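Local coordinates for protein serine hydrolase CCSP0084 (Cycloclasticus sp. P1, PDB 4I3F) that probably hydrolyses esters and the meta-cleavage products of aromatic-compound breakdown, as a serine hydrolase of the alpha/beta hydrolase fold, at residues Y178-F183 and N192-I197; E166-P171 and D208-Q213; V130-L135 and N237-Q242. All blocks are in the same frame, centred on the assembly; numbering follows the deposited sequence. Where two conformers were deposited one is given.

Interaction 1. Residues Y178-F183 and N192-I197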
ATOM      1  N   TYR A 178     -15.976   7.362  -9.737  1.00 17.71           N
ATOM      2  CA  TYR A 178     -15.054   7.300 -10.874  1.00 17.04           C
ATOM      3  C   TYR A 178     -13.712   6.683 -10.485  1.00 18.86           C
ATOM      4  O   TYR A 178     -13.191   5.815 -11.194  1.00 16.33           O
ATOM      5  CB  TYR A 178     -14.832   8.698 -11.459  1.00 16.46           C
ATOM      6  CG  TYR A 178     -13.792   8.732 -12.557  1.00 15.03           C
ATOM      7  CD1 TYR A 178     -14.129   8.410 -13.864  1.00 22.80           C
ATOM      8  CD2 TYR A 178     -12.470   9.085 -12.287  1.00 16.19           C
ATOM      9  CE1 TYR A 178     -13.189   8.435 -14.878  1.00 20.21           C
ATOM     10  CE2 TYR A 178     -11.513   9.106 -13.303  1.00 20.23           C
ATOM     11  CZ  TYR A 178     -11.887   8.789 -14.590  1.00 20.00           C
ATOM     12  OH  TYR A 178     -10.963   8.808 -15.610  1.00 22.53           O
ATOM     13  N   LEU A 179     -13.154   7.129  -9.363  1.00 14.69           N
ATOM     14  CA  LEU A 179     -11.880   6.597  -8.888  1.00 13.73           C
ATOM     15  C   LEU A 179     -11.971   5.114  -8.587  1.00 17.62           C
ATOM     16  O   LEU A 179     -11.150   4.325  -9.058  1.00 15.89           O
ATOM     17  CB  LEU A 179     -11.411   7.341  -7.637  1.00 20.77           C
ATOM     18  CG  LEU A 179     -10.816   8.728  -7.823  1.00 19.96           C
ATOM     19  CD1 LEU A 179     -10.551   9.361  -6.465  1.00 20.18           C
ATOM     20  CD2 LEU A 179      -9.530   8.649  -8.648  1.00 16.93           C
ATOM     21  N   ILE A 180     -12.966   4.741  -7.789  1.00 19.09           N
ATOM     22  CA  ILE A 180     -13.149   3.349  -7.407  1.00 21.64           C
ATOM     23  C   ILE A 180     -13.268   2.468  -8.651  1.00 19.64           C
ATOM     24  O   ILE A 180     -12.653   1.408  -8.728  1.00 20.26           O
ATOM     25  CB  ILE A 180     -14.387   3.193  -6.518  1.00 18.71           C
ATOM     26  CG1 ILE A 180     -14.159   3.864  -5.170  1.00 25.90           C
ATOM     27  CG2 ILE A 180     -14.703   1.740  -6.305  1.00 29.08           C
ATOM     28  CD1 ILE A 180     -15.437   4.067  -4.363  1.00 33.72           C
ATOM     29  N   THR A 181     -14.034   2.943  -9.625  1.00 16.62           N
ATOM     30  CA  THR A 181     -14.232   2.249 -10.893  1.00 16.71           C
ATOM     31  C   THR A 181     -12.913   2.083 -11.656  1.00 18.64           C
ATOM     32  O   THR A 181     -12.649   1.024 -12.243  1.00 19.87           O
ATOM     33  CB  THR A 181     -15.254   3.003 -11.767  1.00 22.60           C
ATOM     34  OG1 THR A 181     -16.516   3.056 -11.085  1.00 23.23           O
ATOM     35  CG2 THR A 181     -15.451   2.307 -13.099  1.00 29.07           C
ATOM     36  N   LYS A 182     -12.078   3.122 -11.637  1.00 13.96           N
ATOM     37  CA  LYS A 182     -10.826   3.116 -12.409  1.00 12.82           C
ATOM     38  C   LYS A 182      -9.718   2.273 -11.780  1.00 14.31           C
ATOM     39  O   LYS A 182      -8.729   1.940 -12.440  1.00 13.31           O
ATOM     40  CB  LYS A 182     -10.330   4.547 -12.643  1.00 12.08           C
ATOM     41  CG  LYS A 182     -11.139   5.322 -13.670  1.00 15.05           C
ATOM     42  CD  LYS A 182     -10.983   4.695 -15.056  1.00 21.96           C
ATOM     43  CE  LYS A 182     -11.784   5.446 -16.103  1.00 34.53           C
ATOM     44  NZ  LYS A 182     -11.586   4.877 -17.475  1.00 41.98           N
ATOM     45  N   PHE A 183      -9.879   1.924 -10.510  1.00 13.61           N
ATOM     46  CA  PHE A 183      -8.936   1.036  -9.844  1.00 16.27           C
ATOM     47  C   PHE A 183      -9.039  -0.398 -10.355  1.00 15.98           C
ATOM     48  O   PHE A 183      -8.174  -1.229 -10.071  1.00 14.13           O
ATOM     49  CB  PHE A 183      -9.159   1.049  -8.327  1.00 17.07           C
ATOM     50  CG  PHE A 183      -8.493   2.198  -7.626  1.00 18.21           C
ATOM     51  CD1 PHE A 183      -7.107   2.274  -7.561  1.00 24.54           C
ATOM     52  CD2 PHE A 183      -9.244   3.193  -7.022  1.00 17.63           C
ATOM     53  CE1 PHE A 183      -6.483   3.330  -6.910  1.00 22.59           C
ATOM     54  CE2 PHE A 183      -8.629   4.256  -6.371  1.00 20.54           C
ATOM     55  CZ  PHE A 183      -7.249   4.318  -6.308  1.00 20.29           C
ATOM     56  N   ASN A 192     -22.741  -5.669  -8.099  1.00 50.79           N
ATOM     57  CA  ASN A 192     -23.680  -5.166  -9.091  0.50 51.06           C
ATOM     58  C   ASN A 192     -24.003  -3.666  -9.015  1.00 53.42           C
ATOM     59  O   ASN A 192     -24.628  -3.143  -9.939  1.00 54.30           O
ATOM     60  CB  ASN A 192     -24.941  -6.031  -9.178  0.50 51.05           C
ATOM     61  CG  ASN A 192     -25.570  -6.295  -7.829  0.50 51.67           C
ATOM     62  OD1 ASN A 192     -24.919  -6.177  -6.792  0.50 49.30           O
ATOM     63  ND2 ASN A 192     -26.844  -6.675  -7.839  0.50 51.69           N
ATOM     64  N   ASP A 193     -23.507  -2.971  -7.995  1.00 48.75           N
ATOM     65  CA  ASP A 193     -23.849  -1.563  -7.813  1.00 51.32           C
ATOM     66  C   ASP A 193     -22.701  -0.742  -7.233  1.00 47.89           C
ATOM     67  O   ASP A 193     -22.518  -0.694  -6.016  1.00 46.41           O
ATOM     68  CB  ASP A 193     -25.054  -1.470  -6.877  1.00 61.38           C
ATOM     69  CG  ASP A 193     -25.907  -0.250  -7.141  1.00 66.79           C
ATOM     70  OD1 ASP A 193     -25.465   0.640  -7.902  1.00 66.09           O
ATOM     71  OD2 ASP A 193     -27.018  -0.187  -6.578  1.00 68.83           O
ATOM     72  N   ILE A 194     -21.942  -0.088  -8.106  1.00 46.09           N
ATOM     73  CA  ILE A 194     -20.797   0.713  -7.683  1.00 43.46           C
ATOM     74  C   ILE A 194     -21.240   2.068  -7.126  1.00 40.48           C
ATOM     75  O   ILE A 194     -20.588   2.630  -6.248  1.00 39.37           O
ATOM     76  CB  ILE A 194     -19.799   0.895  -8.843  1.00 44.83           C
ATOM     77  CG1 ILE A 194     -19.400  -0.475  -9.392  1.00 47.57           C
ATOM     78  CG2 ILE A 194     -18.564   1.665  -8.389  1.00 36.60           C
ATOM     79  CD1 ILE A 194     -18.849  -0.437 -10.791  1.00 48.63           C
ATOM     80  N   ALA A 195     -22.360   2.581  -7.627  1.00 45.59           N
ATOM     81  CA  ALA A 195     -22.908   3.833  -7.115  1.00 36.62           C
ATOM     82  C   ALA A 195     -23.233   3.692  -5.633  1.00 40.05           C
ATOM     83  O   ALA A 195     -22.933   4.584  -4.838  1.00 40.26           O
ATOM     84  CB  ALA A 195     -24.143   4.243  -7.900  1.00 36.59           C
ATOM     85  N   SER A 196     -23.849   2.566  -5.274  1.00 43.99           N
ATOM     86  CA  SER A 196     -24.188   2.276  -3.879  1.00 45.84           C
ATOM     87  C   SER A 196     -22.938   2.162  -3.010  1.00 44.72           C
ATOM     88  O   SER A 196     -22.919   2.622  -1.870  1.00 50.72           O
ATOM     89  CB  SER A 196     -25.006   0.986  -3.781  1.00 48.19           C
ATOM     90  OG  SER A 196     -25.216   0.620  -2.429  1.00 49.89           O
ATOM     91  N   ILE A 197     -21.896   1.548  -3.563  1.00 37.61           N
ATOM     92  CA  ILE A 197     -20.628   1.390  -2.861  1.00 37.89           C
ATOM     93  C   ILE A 197     -19.961   2.748  -2.625  1.00 40.34           C
ATOM     94  O   ILE A 197     -19.422   3.012  -1.551  1.00 36.84           O
ATOM     95  CB  ILE A 197     -19.689   0.445  -3.642  1.00 40.11           C
ATOM     96  CG1 ILE A 197     -20.249  -0.980  -3.608  1.00 48.77           C
ATOM     97  CG2 ILE A 197     -18.256   0.520  -3.111  1.00 37.76           C
ATOM     98  CD1 ILE A 197     -19.212  -2.064  -3.671  1.00 50.89           C
TER
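No ring enters the meeting of Thr181 with Ile194; the nearby rings meet neighbours of their own segment, Tyr178 with CG of Lys182 over one face near the rim, and Phe183, which also stacks on Phe253 and Trp280, with CA of Ile180 in plane at its ring edge. The contact proper is small and without a hydrogen bond across it, burying 153 Å² in all. Ile194 sends its CG2 methyl at Thr181, the two side chains crossing at about a right angle, and that methyl stops 3.7 Å from Thr181 OG1. It can reach because CG1 lies beside the backbone N (chi1 -55°), which swings CG2 to the far side of the CA-CB bond from that nitrogen. The hydroxyl is already engaged along its own helix by a hydrogen bond with Glu177 O, so the methyl lies against a polar atom that is satisfied elsewhere.

Both helices, 173-182 and 194-206, belong to the helical insertion between strands 142-148 and 243-248, where alpha/beta hydrolases of this kind carry their lid. Asp193 occupies the N-cap position of the second. A looser approach, 4.4 Å between CG2 of Ile180 and CG2 of Ile194, widens the patch, and Pro187 from the connecting loop touches both Thr181 and Ile194.

Interaction 2. Residues E166-P171 and D208-Q213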
ATOM      1  N   GLU A 166      -5.465  14.434  -5.706  1.00 17.35           N
ATOM      2  CA  GLU A 166      -6.024  15.781  -5.673  1.00 20.10           C
ATOM      3  C   GLU A 166      -7.552  15.748  -5.656  1.00 19.72           C
ATOM      4  O   GLU A 166      -8.195  16.721  -6.015  1.00 19.71           O
ATOM      5  CB  GLU A 166      -5.497  16.606  -6.859  1.00 20.88           C
ATOM      6  CG  GLU A 166      -3.964  16.597  -6.967  1.00 27.77           C
ATOM      7  CD  GLU A 166      -3.429  17.487  -8.078  1.00 33.97           C
ATOM      8  OE1 GLU A 166      -4.191  18.333  -8.592  1.00 28.61           O
ATOM      9  OE2 GLU A 166      -2.241  17.334  -8.440  1.00 32.40           O
ATOM     10  N   PHE A 167      -8.116  14.615  -5.237  1.00 16.19           N
ATOM     11  CA  PHE A 167      -9.562  14.443  -5.087  1.00 18.67           C
ATOM     12  C   PHE A 167     -10.249  15.581  -4.332  1.00 19.32           C
ATOM     13  O   PHE A 167     -11.296  16.070  -4.749  1.00 17.99           O
ATOM     14  CB  PHE A 167      -9.847  13.104  -4.375  1.00 16.46           C
ATOM     15  CG  PHE A 167     -11.289  12.922  -3.954  1.00 21.54           C
ATOM     16  CD1 PHE A 167     -12.245  12.468  -4.861  1.00 17.85           C
ATOM     17  CD2 PHE A 167     -11.682  13.179  -2.645  1.00 19.11           C
ATOM     18  CE1 PHE A 167     -13.568  12.299  -4.474  1.00 19.24           C
ATOM     19  CE2 PHE A 167     -12.999  13.012  -2.250  1.00 24.58           C
ATOM     20  CZ  PHE A 167     -13.945  12.568  -3.160  1.00 21.24           C
ATOM     21  N   TYR A 168      -9.668  16.012  -3.218  1.00 18.20           N
ATOM     22  CA  TYR A 168     -10.361  16.986  -2.376  1.00 22.29           C
ATOM     23  C   TYR A 168     -10.403  18.418  -2.923  1.00 24.94           C
ATOM     24  O   TYR A 168     -10.986  19.302  -2.296  1.00 21.95           O
ATOM     25  CB  TYR A 168      -9.813  16.969  -0.953  1.00 20.33           C
ATOM     26  CG  TYR A 168     -10.136  15.706  -0.182  1.00 22.59           C
ATOM     27  CD1 TYR A 168     -11.415  15.471   0.312  1.00 21.75           C
ATOM     28  CD2 TYR A 168      -9.155  14.761   0.072  1.00 19.65           C
ATOM     29  CE1 TYR A 168     -11.705  14.318   1.025  1.00 22.29           C
ATOM     30  CE2 TYR A 168      -9.436  13.612   0.784  1.00 23.04           C
ATOM     31  CZ  TYR A 168     -10.709  13.399   1.265  1.00 22.51           C
ATOM     32  OH  TYR A 168     -10.979  12.251   1.980  1.00 22.40           O
ATOM     33  N   LYS A 169      -9.804  18.647  -4.089  1.00 22.62           N
ATOM     34  CA  LYS A 169     -10.003  19.910  -4.794  1.00 25.67           C
ATOM     35  C   LYS A 169     -11.449  20.020  -5.276  1.00 28.55           C
ATOM     36  O   LYS A 169     -12.005  21.118  -5.376  1.00 29.98           O
ATOM     37  CB  LYS A 169      -9.059  20.018  -5.992  1.00 29.43           C
ATOM     38  CG  LYS A 169      -7.602  20.257  -5.633  1.00 36.42           C
ATOM     39  CD  LYS A 169      -6.758  20.420  -6.892  1.00 40.81           C
ATOM     40  CE  LYS A 169      -5.303  20.725  -6.557  1.00 43.61           C
ATOM     41  NZ  LYS A 169      -4.716  19.683  -5.668  1.00 43.91           N
ATOM     42  N   ASP A 170     -12.043  18.870  -5.587  1.00 27.62           N
ATOM     43  CA  ASP A 170     -13.414  18.799  -6.090  1.00 25.71           C
ATOM     44  C   ASP A 170     -14.072  17.497  -5.649  1.00 23.97           C
ATOM     45  O   ASP A 170     -14.345  16.637  -6.484  1.00 22.98           O
ATOM     46  CB  ASP A 170     -13.410  18.824  -7.618  1.00 36.01           C
ATOM     47  CG  ASP A 170     -13.400  20.223  -8.179  1.00 49.18           C
ATOM     48  OD1 ASP A 170     -14.500  20.781  -8.386  1.00 54.86           O
ATOM     49  OD2 ASP A 170     -12.301  20.773  -8.407  1.00 47.42           O
ATOM     50  N   PRO A 171     -14.333  17.344  -4.340  1.00 21.78           N
ATOM     51  CA  PRO A 171     -14.865  16.070  -3.840  1.00 29.36           C
ATOM     52  C   PRO A 171     -16.363  15.887  -4.104  1.00 27.96           C
ATOM     53  O   PRO A 171     -17.138  16.846  -4.008  1.00 24.85           O
ATOM     54  CB  PRO A 171     -14.604  16.165  -2.333  1.00 22.59           C
ATOM     55  CG  PRO A 171     -14.723  17.642  -2.037  1.00 23.95           C
ATOM     56  CD  PRO A 171     -14.165  18.340  -3.259  1.00 23.50           C
ATOM     57  N   ASP A 208     -13.656  15.234   8.614  1.00 36.43           N
ATOM     58  CA  ASP A 208     -12.438  16.012   8.803  1.00 44.47           C
ATOM     59  C   ASP A 208     -11.319  15.093   9.304  1.00 41.36           C
ATOM     60  O   ASP A 208     -10.135  15.339   9.066  1.00 44.15           O
ATOM     61  CB  ASP A 208     -12.672  17.162   9.782  1.00 44.50           C
ATOM     62  CG  ASP A 208     -13.714  18.146   9.292  1.00 51.35           C
ATOM     63  OD1 ASP A 208     -13.787  18.375   8.072  1.00 56.27           O
ATOM     64  OD2 ASP A 208     -14.462  18.687  10.136  1.00 60.12           O
ATOM     65  N   GLU A 209     -11.723  14.022   9.983  1.00 44.41           N
ATOM     66  CA  GLU A 209     -10.807  13.019  10.522  1.00 48.01           C
ATOM     67  C   GLU A 209     -10.260  12.095   9.428  1.00 47.00           C
ATOM     68  O   GLU A 209      -9.618  11.093   9.729  1.00 42.70           O
ATOM     69  CB  GLU A 209     -11.511  12.169  11.586  1.00 48.20           C
ATOM     70  CG  GLU A 209     -12.449  12.939  12.509  1.00 64.06           C
ATOM     71  CD  GLU A 209     -13.842  13.097  11.927  1.00 69.44           C
ATOM     72  OE1 GLU A 209     -14.526  12.072  11.729  1.00 73.27           O
ATOM     73  OE2 GLU A 209     -14.250  14.246  11.664  1.00 69.86           O
ATOM     74  N   VAL A 210     -10.531  12.425   8.167  1.00 32.38           N
ATOM     75  CA  VAL A 210     -10.019  11.662   7.027  1.00 31.45           C
ATOM     76  C   VAL A 210      -9.483  12.605   5.953  1.00 32.46           C
ATOM     77  O   VAL A 210      -8.455  12.341   5.325  1.00 30.73           O
ATOM     78  CB  VAL A 210     -11.109  10.744   6.411  1.00 29.62           C
ATOM     79  CG1 VAL A 210     -10.613  10.091   5.134  1.00 27.01           C
ATOM     80  CG2 VAL A 210     -11.549   9.680   7.411  1.00 35.55           C
ATOM     81  N   ARG A 211     -10.176  13.721   5.764  1.00 22.79           N
ATOM     82  CA  ARG A 211      -9.855  14.645   4.682  1.00 21.68           C
ATOM     83  C   ARG A 211      -8.611  15.501   4.930  1.00 24.34           C
ATOM     84  O   ARG A 211      -7.745  15.614   4.059  1.00 22.51           O
ATOM     85  CB  ARG A 211     -11.056  15.548   4.393  1.00 21.53           C
ATOM     86  CG  ARG A 211     -10.734  16.732   3.508  1.00 27.02           C
ATOM     87  CD  ARG A 211     -11.983  17.542   3.216  1.00 27.39           C
ATOM     88  NE  ARG A 211     -11.761  18.493   2.137  1.00 37.00           N
ATOM     89  CZ  ARG A 211     -12.729  19.187   1.547  1.00 42.32           C
ATOM     90  NH1 ARG A 211     -13.990  19.032   1.933  1.00 38.86           N
ATOM     91  NH2 ARG A 211     -12.439  20.030   0.567  1.00 43.48           N
ATOM     92  N   LEU A 212      -8.528  16.100   6.114  1.00 20.92           N
ATOM     93  CA  LEU A 212      -7.483  17.080   6.407  1.00 21.59           C
ATOM     94  C   LEU A 212      -6.081  16.497   6.274  1.00 19.68           C
ATOM     95  O   LEU A 212      -5.186  17.142   5.738  1.00 19.47           O
ATOM     96  CB  LEU A 212      -7.674  17.664   7.804  1.00 20.94           C
ATOM     97  CG  LEU A 212      -8.872  18.607   7.916  1.00 37.93           C
ATOM     98  CD1 LEU A 212      -9.175  18.939   9.366  1.00 34.99           C
ATOM     99  CD2 LEU A 212      -8.603  19.877   7.134  1.00 41.28           C
ATOM    100  N   GLN A 213      -5.883  15.280   6.763  1.00 18.88           N
ATOM    101  CA  GLN A 213      -4.552  14.702   6.705  1.00 16.44           C
ATOM    102  C   GLN A 213      -4.188  14.202   5.298  1.00 15.61           C
ATOM    103  O   GLN A 213      -3.029  14.273   4.902  1.00 16.76           O
ATOM    104  CB  GLN A 213      -4.379  13.650   7.804  1.00 16.21           C
ATOM    105  CG  GLN A 213      -4.764  14.225   9.171  1.00 17.92           C
ATOM    106  CD  GLN A 213      -4.104  13.521  10.341  1.00 17.62           C
ATOM    107  OE1 GLN A 213      -3.396  12.531  10.169  1.00 16.65           O
ATOM    108  NE2 GLN A 213      -4.342  14.036  11.546  1.00 18.50           N
TER
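Tyr168, in the short 3-10 turn 167-169, faces Arg211 in the first turn of helix 208-217, with their CA atoms 7.5 Å apart. The tyrosine ring is sandwiched. Over its centre on one face lies CD2 of the neighbouring Phe167, and on the opposite face lies the aliphatic stem of Arg211. CG of the arginine makes a CH-pi contact, 3.7 Å from the centroid of the Tyr168 ring and 20° off its normal. With CG anti to the backbone N (chi1 167°) and the chain extended on to NE, the stem runs past the ring in the direction opposite to the tyrosine, so that CB and CG lie over the CE1 side while NE stands 3.5 Å from Tyr168 CD1. The guanidinium plane is turned 20° from the ring plane; Pro171 CG sits over one of its faces, 4.2 Å from Arg211 NH2.

All this happens in the helical lid inserted into the alpha/beta hydrolase fold, where the link between helices 159-165 and 173-182 is laid against helix 208-217. The polar ends find their mates just outside: Arg211 NE forms a salt bridge with Glu215 one turn on, and Tyr168 OH hydrogen-bonds to Val205 O near the end of helix 194-206. That hydroxyl also touches the methyl CG1 of Val210 at 3.8 Å. A leucine in place of Tyr168 would probably leave the Val205 carbonyl without this donor and the Arg211 stem without the ring face it lies on. On the outer side of the turn, Lys169 NZ reaches back to Glu166 OE1 in a salt bridge of 3.3 Å whose hydrogen bond is weak, while the other carboxylate oxygen, OE2, is hydrogen-bonded to Thr222 OG1.

Interaction 3. Residues V130-L135 and N237-Q242; sequences VTLHLL and NNISHQ
Leu135 and His241 both hold CG anti to the carbonyl carbon (chi1 -57° and -56°), and the imidazole is then turned by 80° about chi2, which presents its face to the leucine. Leu135 CD2 rests over the middle of that face, 3.6 Å from the centroid of the His241 ring and almost exactly on its normal, a clean CH-pi contact. CB of the same leucine comes to 3.7 Å from His241 ND1. The other branch, CD1, meets Ile239 CG2 at 3.8 Å, so one leucine serves two residues of the loop. Ile239 in turn extends CD1 along helix 126-137 to Leu132, reaching its CD2 at 3.9 Å, and lies close to the Leu132 carbonyl oxygen as well.

Here the helix that follows the probable nucleophile elbow is packed against the loop between helix 233-237 and strand 243-248. Phe142 and Leu147 of strand 142-148 continue the apolar layer beneath Leu135 and Leu132. A water lies 2.8 Å from Leu135 O and 3.1 Å from Asn238 O, placed to donate to each, though it has more acceptors around it than protons.

His241 NE2 is hydrogen-bonded to Pro139 O, between the sodium ligands His138 and Glu140, whereas ND1 is buried here with no partner in the model. An imidazole giving its NE2 proton to a carbonyl and keeping ND1 among aliphatic carbons is probably neutral, with the proton on NE2.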
ATOM      1  N   VAL A 130       6.510   3.153   0.711  1.00 11.67           N
ATOM      2  CA  VAL A 130       6.945   3.068   2.102  1.00 14.02           C
ATOM      3  C   VAL A 130       7.786   1.813   2.311  1.00 10.09           C
ATOM      4  O   VAL A 130       8.807   1.846   3.012  1.00 10.56           O
ATOM      5  CB  VAL A 130       5.740   3.095   3.083  1.00 10.14           C
ATOM      6  CG1 VAL A 130       6.208   2.906   4.515  1.00  9.18           C
ATOM      7  CG2 VAL A 130       4.990   4.424   2.955  1.00 15.07           C
ATOM      8  N   THR A 131       7.369   0.709   1.684  1.00 10.04           N
ATOM      9  CA  THR A 131       8.137  -0.536   1.756  1.00  7.97           C
ATOM     10  C   THR A 131       9.551  -0.335   1.237  1.00 12.89           C
ATOM     11  O   THR A 131      10.516  -0.763   1.870  1.00  8.90           O
ATOM     12  CB  THR A 131       7.458  -1.676   0.969  1.00  8.41           C
ATOM     13  OG1 THR A 131       6.183  -1.969   1.561  1.00  7.78           O
ATOM     14  CG2 THR A 131       8.320  -2.926   0.987  1.00  8.51           C
ATOM     15  N   LEU A 132       9.684   0.306   0.074  1.00 10.95           N
ATOM     16  CA  LEU A 132      11.011   0.537  -0.495  1.00  9.40           C
ATOM     17  C   LEU A 132      11.893   1.364   0.437  1.00 11.35           C
ATOM     18  O   LEU A 132      13.077   1.060   0.615  1.00 13.03           O
ATOM     19  CB  LEU A 132      10.895   1.208  -1.862  1.00 11.05           C
ATOM     20  CG  LEU A 132      10.466   0.253  -2.984  1.00  8.75           C
ATOM     21  CD1 LEU A 132      10.170   1.050  -4.245  1.00 11.45           C
ATOM     22  CD2 LEU A 132      11.573  -0.741  -3.269  1.00 11.50           C
ATOM     23  N   HIS A 133      11.325   2.414   1.022  1.00 11.15           N
ATOM     24  CA  HIS A 133      12.084   3.218   1.976  1.00 11.09           C
ATOM     25  C   HIS A 133      12.405   2.464   3.261  1.00 12.14           C
ATOM     26  O   HIS A 133      13.461   2.680   3.845  1.00 11.30           O
ATOM     27  CB  HIS A 133      11.372   4.542   2.244  1.00 11.95           C
ATOM     28  CG  HIS A 133      11.414   5.472   1.079  1.00 11.22           C
ATOM     29  ND1 HIS A 133      12.348   6.479   0.964  1.00 17.05           N
ATOM     30  CD2 HIS A 133      10.681   5.507  -0.062  1.00 11.36           C
ATOM     31  CE1 HIS A 133      12.165   7.116  -0.178  1.00 17.16           C
ATOM     32  NE2 HIS A 133      11.160   6.546  -0.819  1.00 13.43           N
ATOM     33  N   LEU A 134      11.521   1.558   3.678  1.00 12.30           N
ATOM     34  CA  LEU A 134      11.803   0.715   4.838  1.00  9.99           C
ATOM     35  C   LEU A 134      12.984  -0.218   4.573  1.00 13.23           C
ATOM     36  O   LEU A 134      13.849  -0.387   5.433  1.00 12.65           O
ATOM     37  CB  LEU A 134      10.568  -0.093   5.238  1.00 10.26           C
ATOM     38  CG  LEU A 134       9.582   0.639   6.156  1.00  8.97           C
ATOM     39  CD1 LEU A 134       8.218  -0.065   6.134  1.00 10.49           C
ATOM     40  CD2 LEU A 134      10.127   0.708   7.575  1.00 12.37           C
ATOM     41  N   LEU A 135      13.028  -0.825   3.387  1.00 12.20           N
ATOM     42  CA  LEU A 135      14.129  -1.724   3.048  1.00 10.19           C
ATOM     43  C   LEU A 135      15.443  -0.959   2.952  1.00 13.44           C
ATOM     44  O   LEU A 135      16.508  -1.486   3.283  1.00 15.33           O
ATOM     45  CB  LEU A 135      13.857  -2.444   1.717  1.00 10.31           C
ATOM     46  CG  LEU A 135      12.561  -3.249   1.638  1.00 13.21           C
ATOM     47  CD1 LEU A 135      12.402  -3.857   0.256  1.00 13.39           C
ATOM     48  CD2 LEU A 135      12.535  -4.335   2.691  1.00 11.35           C
ATOM     49  N   ASN A 237      19.957  -0.160  -5.898  1.00 15.43           N
ATOM     50  CA  ASN A 237      20.942  -1.211  -6.157  1.00 14.09           C
ATOM     51  C   ASN A 237      21.328  -1.928  -4.870  1.00 20.47           C
ATOM     52  O   ASN A 237      21.730  -3.095  -4.889  1.00 20.05           O
ATOM     53  CB  ASN A 237      22.237  -0.649  -6.756  1.00 15.44           C
ATOM     54  CG  ASN A 237      22.087  -0.126  -8.184  1.00 26.47           C
ATOM     55  OD1 ASN A 237      22.973   0.584  -8.670  1.00 24.45           O
ATOM     56  ND2 ASN A 237      20.985  -0.453  -8.852  1.00 21.01           N
ATOM     57  N   ASN A 238      21.229  -1.209  -3.754  1.00 19.61           N
ATOM     58  CA  ASN A 238      21.655  -1.739  -2.466  1.00 21.18           C
ATOM     59  C   ASN A 238      20.519  -2.290  -1.609  1.00 19.14           C
ATOM     60  O   ASN A 238      20.732  -2.684  -0.466  1.00 20.53           O
ATOM     61  CB  ASN A 238      22.492  -0.702  -1.716  1.00 26.31           C
ATOM     62  CG  ASN A 238      23.902  -0.599  -2.270  1.00 29.35           C
ATOM     63  OD1 ASN A 238      24.760  -1.425  -1.959  1.00 33.87           O
ATOM     64  ND2 ASN A 238      24.141   0.401  -3.116  1.00 31.22           N
ATOM     65  N   ILE A 239      19.317  -2.336  -2.171  1.00 14.79           N
ATOM     66  CA  ILE A 239      18.244  -3.089  -1.542  1.00 14.23           C
ATOM     67  C   ILE A 239      18.483  -4.549  -1.912  1.00 17.68           C
ATOM     68  O   ILE A 239      18.312  -4.930  -3.071  1.00 18.47           O
ATOM     69  CB  ILE A 239      16.854  -2.622  -2.024  1.00 17.51           C
ATOM     70  CG1 ILE A 239      16.552  -1.214  -1.507  1.00 17.09           C
ATOM     71  CG2 ILE A 239      15.769  -3.611  -1.589  1.00 18.27           C
ATOM     72  CD1 ILE A 239      15.220  -0.649  -2.019  1.00 14.49           C
ATOM     73  N   SER A 240      18.895  -5.360  -0.941  1.00 16.98           N
ATOM     74  CA  SER A 240      19.317  -6.732  -1.215  1.00 16.31           C
ATOM     75  C   SER A 240      18.235  -7.794  -0.997  1.00 14.14           C
ATOM     76  O   SER A 240      18.449  -8.972  -1.289  1.00 15.77           O
ATOM     77  CB  SER A 240      20.552  -7.085  -0.383  1.00 22.87           C
ATOM     78  OG  SER A 240      21.605  -6.190  -0.644  1.00 25.55           O
ATOM     79  N   HIS A 241      17.084  -7.380  -0.484  1.00 14.90           N
ATOM     80  CA  HIS A 241      16.017  -8.320  -0.154  1.00 13.36           C
ATOM     81  C   HIS A 241      15.486  -9.079  -1.361  1.00 12.40           C
ATOM     82  O   HIS A 241      15.363  -8.515  -2.452  1.00 12.80           O
ATOM     83  CB  HIS A 241      14.872  -7.568   0.522  1.00 10.14           C
ATOM     84  CG  HIS A 241      15.300  -6.796   1.730  1.00 17.44           C
ATOM     85  ND1 HIS A 241      15.911  -5.564   1.642  1.00 14.60           N
ATOM     86  CD2 HIS A 241      15.213  -7.085   3.050  1.00 17.36           C
ATOM     87  CE1 HIS A 241      16.192  -5.130   2.859  1.00 14.07           C
ATOM     88  NE2 HIS A 241      15.775  -6.031   3.731  1.00 16.71           N
ATOM     89  N   GLN A 242      15.179 -10.362  -1.166  1.00 12.21           N
ATOM     90  CA  GLN A 242      14.439 -11.111  -2.183  1.00  9.28           C
ATOM     91  C   GLN A 242      13.075 -10.459  -2.348  1.00 10.50           C
ATOM     92  O   GLN A 242      12.364 -10.216  -1.359  1.00 11.98           O
ATOM     93  CB  GLN A 242      14.276 -12.574  -1.764  1.00 15.27           C
ATOM     94  CG  GLN A 242      15.592 -13.289  -1.470  1.00 20.02           C
ATOM     95  CD  GLN A 242      16.450 -13.469  -2.706  1.00 25.77           C
ATOM     96  OE1 GLN A 242      15.936 -13.665  -3.802  1.00 23.83           O
ATOM     97  NE2 GLN A 242      17.765 -13.397  -2.534  1.00 29.31           N
TER
HETATM   98  O   HOH W   1      18.890  -1.839   1.906  1.00 19.78           O

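The three contacts are nested along the chain: 130-135 pairs with 237-242, that span encloses interaction 2, and interaction 2 encloses interaction 1. Interactions 1 and 2 lie in the lid, with centres about 18 Å apart, and touch through Leu179 CD1 and Phe167 CD1, 3.9 Å apart; helices 194-206 and 208-217, which follow one another, carry one segment of each. Interaction 3 lies across the centre of the chain, about 33 Å and 30 Å from their centres, beside the sheet. It brings together the helix before strand 142-148 and the loop before strand 243-248, so it joins the two ends of the chain span that holds the lid contacts.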